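Plu4264 (Photorhabdus luminescens subsp. laumondii, PDB 4MV2) is a cupin protein of unknown function that binds a metal ion, nickel in this crystal, inside a small beta-barrel. Local coordinates at residues S22-L25 and G29-T32; E56-I61 and H90-N95. All coordinates share one frame; numbering follows the deposited sequence. Where two conformers were deposited one is given.

Contact 1 comes first along the chain and closes before contact 2 opens. Their centres lie 20 Å apart, on opposite sides of the centre of the chain, and their nearest atoms are about 9 Å apart, so the two do not touch. Both reach the six-stranded antiparallel sheet: residues 22-25 run off the end of strand 19-23, and residues 56-61 belong to strand 55-62. Contact 2 also spans to the four-stranded sheet through strand 90-94. It lies in the barrel interior and carries two of the four protein ligands of the nickel; contact 1 is in a loop at the subunit interface. Both meet the second subunit, where Leu-24 of one chain packs on Leu-57 of the other.

Contact 1: residues S22-L25 and G29-T32; sequences SRLL and GLNT
Leu-24 and Leu-25 meet Leu-30 and Thr-32 across the connection between strands 19-23 and 35-41 of the cupin fold. Strand 19-23 ends at Arg-23, and a loop leads on to strand 35-41. Next comes Leu-24, which is buried. Its CG stands anti to the backbone N (chi1 -179°), and CD1 lies 4.1 Å from CD2 of Leu-30. The two side chains cross at about a right angle, and CD2 of Leu-30 lies against both CG and CD1 of Leu-24. CD2 of Leu-24 only brushes the methyl CG2 of Thr-32, at 4.5 Å. The backbone O of Leu-24 accepts a hydrogen bond from Arg-6.

Leu-25 follows and is exposed. Its CD2 reaches CD2 of Leu-30 at 4.2 Å, which places that Leu-30 methyl against both leucines. The side chains of Leu-25 and Thr-32 run past each other in opposite directions. Across the loop, Leu-30 also packs on Ile-83 of the second subunit, and Leu-24 on Leu-81 of that subunit. Leu-24 and Leu-30 therefore also take part in the subunit interface.

With its hydroxyl between the backbone N and the carbonyl carbon (chi1 57°), Thr-32 hydrogen-bonds through OG1 to the backbone O of Phe-34. The same OG1 lies against both methyls of Leu-25, 4.0 Å from CD1 and 4.1 Å from CD2.

Contact 2: residues E56-I61 and H90-N95; sequences ELFIVI and HHVINN. With NI (nickel (II) ion), chain C.
Glu-56 and His-90 bind one nickel ion from two facing strands of the cupin beta-barrel. OE1 of Glu-56 is 2.1 Å from the nickel, and NE2 of His-90 is 2.2 Å from it. The carboxylate and imidazole planes stand 83° apart. The two ligand atoms come within 3.2 Å of each other, OE1 of Glu-56 to NE2 of His-90, as two ligands of one metal; the pair is not hydrogen-bonded. His-50 and His-52 complete the protein ligands, the three-histidine, one-glutamate set characteristic of cupins. Two waters bring the coordination to six.

The second carboxylate oxygen, OE2, takes two further bonds. Water 1 binds the nickel and donates a hydrogen bond to this oxygen; the O of water 1 is 2.7 Å from OE2 of Glu-56. Thr-104 also hydrogen-bonds to OE2, so this oxygen is held from the protein as well. The Glu-56 chain is extended, and this carries the carboxylate from its strand to the metal. On the other ligand, ND1 of His-90 is hydrogen-bonded to the backbone O of Ser-88. Together with the metal bond, this holds the rotation of the ring.

The strands run nearly parallel, 13° apart, with their axes 11.4 Å from each other at closest approach. Side chains fill the gap between them. The Phe-58 ring lies next to the site. OE2 of Glu-56 and water 1 lie at the edge of the ring, in its plane, and the ring also meets that of Phe-102. On the far strand, CG2 of Val-92 rests 3.9 Å from CE2 of Phe-58.

Contact 1: residues S22-L25 and G29-T32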
loop_
_atom_site.group_PDB
_atom_site.type_symbol
_atom_site.label_atom_id
_atom_site.label_comp_id
_atom_site.label_asym_id
_atom_site.label_seq_id
_atom_site.Cartn_x
_atom_site.Cartn_y
_atom_site.Cartn_z
ATOM N N SER A 22 0.017 -12.155 -2.718
ATOM C CA SER A 22 -1.286 -11.908 -3.339
ATOM C C SER A 22 -1.142 -10.648 -4.155
ATOM O O SER A 22 -1.152 -9.542 -3.630
ATOM C CB SER A 22 -2.383 -11.760 -2.284
ATOM O OG SER A 22 -3.645 -11.512 -2.876
ATOM N N ARG A 23 -1.005 -10.840 -5.464
ATOM C CA ARG A 23 -0.801 -9.701 -6.379
ATOM C C ARG A 23 -2.074 -8.898 -6.536
ATOM O O ARG A 23 -3.150 -9.468 -6.675
ATOM C CB ARG A 23 -0.302 -10.157 -7.742
ATOM C CG ARG A 23 1.177 -10.531 -7.704
ATOM C CD ARG A 23 1.688 -10.974 -9.039
ATOM N NE ARG A 23 3.098 -11.326 -9.002
ATOM C CZ ARG A 23 4.056 -10.679 -9.651
ATOM N NH1 ARG A 23 3.779 -9.611 -10.387
ATOM N NH2 ARG A 23 5.303 -11.127 -9.555
ATOM N N LEU A 24 -1.928 -7.585 -6.596
ATOM C CA LEU A 24 -3.040 -6.680 -6.898
ATOM C C LEU A 24 -3.675 -6.962 -8.251
ATOM O O LEU A 24 -4.903 -7.032 -8.394
ATOM C CB LEU A 24 -2.515 -5.251 -6.866
ATOM C CG LEU A 24 -3.543 -4.160 -7.142
ATOM C CD1 LEU A 24 -4.610 -4.127 -6.039
ATOM C CD2 LEU A 24 -2.825 -2.843 -7.267
ATOM N N LEU A 25 -2.816 -7.122 -9.246
ATOM C CA LEU A 25 -3.234 -7.248 -10.644
ATOM C C LEU A 25 -3.106 -8.687 -11.089
ATOM O O LEU A 25 -2.226 -9.398 -10.617
ATOM C CB LEU A 25 -2.358 -6.375 -11.548
ATOM C CG LEU A 25 -2.302 -4.904 -11.162
ATOM C CD1 LEU A 25 -1.279 -4.161 -12.002
ATOM C CD2 LEU A 25 -3.683 -4.268 -11.245
ATOM N N GLY A 29 -11.166 -3.886 -14.566
ATOM C CA GLY A 29 -11.696 -2.555 -14.391
ATOM C C GLY A 29 -10.811 -1.638 -13.565
ATOM O O GLY A 29 -11.098 -0.440 -13.450
ATOM N N LEU A 30 -9.736 -2.161 -12.996
ATOM C CA LEU A 30 -8.839 -1.325 -12.212
ATOM C C LEU A 30 -7.682 -0.847 -13.064
ATOM O O LEU A 30 -6.974 -1.656 -13.638
ATOM C CB LEU A 30 -8.284 -2.136 -11.031
ATOM C CG LEU A 30 -7.270 -1.396 -10.153
ATOM C CD1 LEU A 30 -7.853 -0.138 -9.541
ATOM C CD2 LEU A 30 -6.723 -2.307 -9.067
ATOM N N ASN A 31 -7.507 0.460 -13.145
ATOM C CA ASN A 31 -6.431 1.052 -13.915
ATOM C C ASN A 31 -5.514 1.824 -12.993
ATOM O O ASN A 31 -5.897 2.823 -12.404
ATOM C CB ASN A 31 -6.977 1.951 -15.005
ATOM C CG ASN A 31 -5.886 2.458 -15.939
ATOM O OD1 ASN A 31 -4.791 1.909 -16.006
ATOM N ND2 ASN A 31 -6.188 3.518 -16.655
ATOM N N THR A 32 -4.305 1.313 -12.863
ATOM C CA THR A 32 -3.317 1.848 -11.903
ATOM C C THR A 32 -2.016 2.106 -12.654
ATOM O O THR A 32 -1.697 1.403 -13.613
ATOM C CB THR A 32 -2.962 0.861 -10.742
ATOM O OG1 THR A 32 -2.482 -0.359 -11.308
ATOM C CG2 THR A 32 -4.169 0.536 -9.858
#

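Contact 2: residues E56-I61 and H90-N95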
loop_
_atom_site.group_PDB
_atom_site.type_symbol
_atom_site.label_atom_id
_atom_site.label_comp_id
_atom_site.label_asym_id
_atom_site.label_seq_id
_atom_site.Cartn_x
_atom_site.Cartn_y
_atom_site.Cartn_z
ATOM N N GLU A 56 10.290 0.826 -6.269
ATOM C CA GLU A 56 9.554 -0.047 -5.357
ATOM C C GLU A 56 9.572 0.544 -3.956
ATOM O O GLU A 56 10.556 1.149 -3.536
ATOM C CB GLU A 56 10.166 -1.451 -5.384
ATOM C CG GLU A 56 9.334 -2.508 -4.618
ATOM C CD GLU A 56 9.809 -3.916 -4.838
ATOM O OE1 GLU A 56 10.923 -4.107 -5.369
ATOM O OE2 GLU A 56 9.081 -4.835 -4.445
ATOM N N LEU A 57 8.418 0.404 -3.282
ATOM C CA LEU A 57 8.089 0.842 -1.894
ATOM C C LEU A 57 7.588 -0.383 -1.104
ATOM O O LEU A 57 6.753 -1.107 -1.615
ATOM C CB LEU A 57 6.925 1.893 -1.893
ATOM C CG LEU A 57 6.437 2.397 -0.528
ATOM C CD1 LEU A 57 7.600 3.259 0.042
ATOM C CD2 LEU A 57 5.180 3.185 -0.729
ATOM N N PHE A 58 8.086 -0.612 0.111
ATOM C CA PHE A 58 7.458 -1.577 1.014
ATOM C C PHE A 58 6.757 -0.794 2.124
ATOM O O PHE A 58 7.334 0.117 2.736
ATOM C CB PHE A 58 8.492 -2.466 1.729
ATOM C CG PHE A 58 9.260 -3.443 0.872
ATOM C CD1 PHE A 58 8.992 -3.662 -0.469
ATOM C CD2 PHE A 58 10.266 -4.173 1.474
ATOM C CE1 PHE A 58 9.728 -4.574 -1.187
ATOM C CE2 PHE A 58 10.984 -5.088 0.753
ATOM C CZ PHE A 58 10.711 -5.286 -0.557
ATOM N N ILE A 59 5.551 -1.226 2.443
ATOM C CA ILE A 59 4.758 -0.753 3.567
ATOM C C ILE A 59 4.705 -1.959 4.516
ATOM O O ILE A 59 4.116 -2.991 4.204
ATOM C CB ILE A 59 3.322 -0.368 3.111
ATOM C CG1 ILE A 59 3.361 0.743 2.067
ATOM C CG2 ILE A 59 2.457 0.006 4.293
ATOM C CD1 ILE A 59 2.083 0.820 1.256
ATOM N N VAL A 60 5.326 -1.805 5.679
ATOM C CA VAL A 60 5.436 -2.938 6.596
ATOM C C VAL A 60 4.157 -3.034 7.414
ATOM O O VAL A 60 3.750 -2.052 8.059
ATOM C CB VAL A 60 6.687 -2.838 7.466
ATOM C CG1 VAL A 60 6.752 -4.025 8.404
ATOM C CG2 VAL A 60 7.931 -2.764 6.600
ATOM N N ILE A 61 3.538 -4.206 7.398
ATOM C CA ILE A 61 2.205 -4.392 7.954
ATOM C C ILE A 61 2.208 -5.052 9.318
ATOM O O ILE A 61 1.464 -4.606 10.187
ATOM C CB ILE A 61 1.329 -5.157 6.911
ATOM C CG1 ILE A 61 1.018 -4.224 5.740
ATOM C CG2 ILE A 61 0.102 -5.801 7.534
ATOM C CD1 ILE A 61 0.314 -4.870 4.618
ATOM N N HIS A 90 17.972 -6.688 -3.030
ATOM C CA HIS A 90 17.167 -6.643 -1.832
ATOM C C HIS A 90 16.509 -7.935 -1.584
ATOM O O HIS A 90 16.118 -8.624 -2.538
ATOM C CB HIS A 90 16.093 -5.529 -1.878
ATOM C CG HIS A 90 15.257 -5.489 -3.139
ATOM N ND1 HIS A 90 15.748 -5.024 -4.345
ATOM C CD2 HIS A 90 13.948 -5.788 -3.358
ATOM C CE1 HIS A 90 14.791 -5.079 -5.259
ATOM N NE2 HIS A 90 13.683 -5.524 -4.687
ATOM N N HIS A 91 16.428 -8.274 -0.302
ATOM C CA HIS A 91 15.555 -9.351 0.181
ATOM C C HIS A 91 15.167 -9.133 1.664
ATOM O O HIS A 91 15.650 -8.194 2.332
ATOM C CB HIS A 91 16.198 -10.737 -0.067
ATOM C CG HIS A 91 17.335 -11.107 0.841
ATOM N ND1 HIS A 91 18.632 -10.653 0.661
ATOM C CD2 HIS A 91 17.380 -11.964 1.888
ATOM C CE1 HIS A 91 19.418 -11.218 1.555
ATOM N NE2 HIS A 91 18.681 -11.996 2.331
ATOM N N VAL A 92 14.282 -9.997 2.135
ATOM C CA VAL A 92 13.666 -9.878 3.440
ATOM C C VAL A 92 14.023 -11.104 4.266
ATOM O O VAL A 92 13.921 -12.226 3.788
ATOM C CB VAL A 92 12.149 -9.770 3.296
ATOM C CG1 VAL A 92 11.490 -9.539 4.647
ATOM C CG2 VAL A 92 11.790 -8.610 2.343
ATOM N N ILE A 93 14.464 -10.865 5.496
ATOM C CA ILE A 93 14.888 -11.928 6.412
ATOM C C ILE A 93 13.989 -11.922 7.606
ATOM O O ILE A 93 13.929 -10.938 8.341
ATOM C CB ILE A 93 16.362 -11.711 6.878
ATOM C CG1 ILE A 93 17.306 -11.707 5.678
ATOM C CG2 ILE A 93 16.754 -12.769 7.932
ATOM C CD1 ILE A 93 18.644 -11.032 5.979
ATOM N N ASN A 94 13.258 -13.018 7.801
ATOM C CA ASN A 94 12.395 -13.152 8.966
ATOM C C ASN A 94 12.927 -14.225 9.896
ATOM O O ASN A 94 12.644 -15.409 9.696
ATOM C CB ASN A 94 10.954 -13.505 8.595
ATOM C CG ASN A 94 10.018 -13.549 9.807
ATOM O OD1 ASN A 94 10.387 -13.208 10.922
ATOM N ND2 ASN A 94 8.807 -14.037 9.583
ATOM N N ASN A 95 13.679 -13.807 10.909
ATOM C CA ASN A 95 14.278 -14.749 11.860
ATOM C C ASN A 95 13.322 -15.118 13.005
ATOM O O ASN A 95 13.673 -15.894 13.884
ATOM C CB ASN A 95 15.557 -14.184 12.488
ATOM C CG ASN A 95 16.700 -14.024 11.508
ATOM O OD1 ASN A 95 17.464 -13.057 11.600
ATOM N ND2 ASN A 95 16.856 -14.952 10.616
HETATM NI NI NI C . 11.866 -5.966 -5.767
HETATM O O HOH W 1 10.865 -6.851 -4.177
HETATM O O HOH W 2 10.018 -6.489 -6.786
#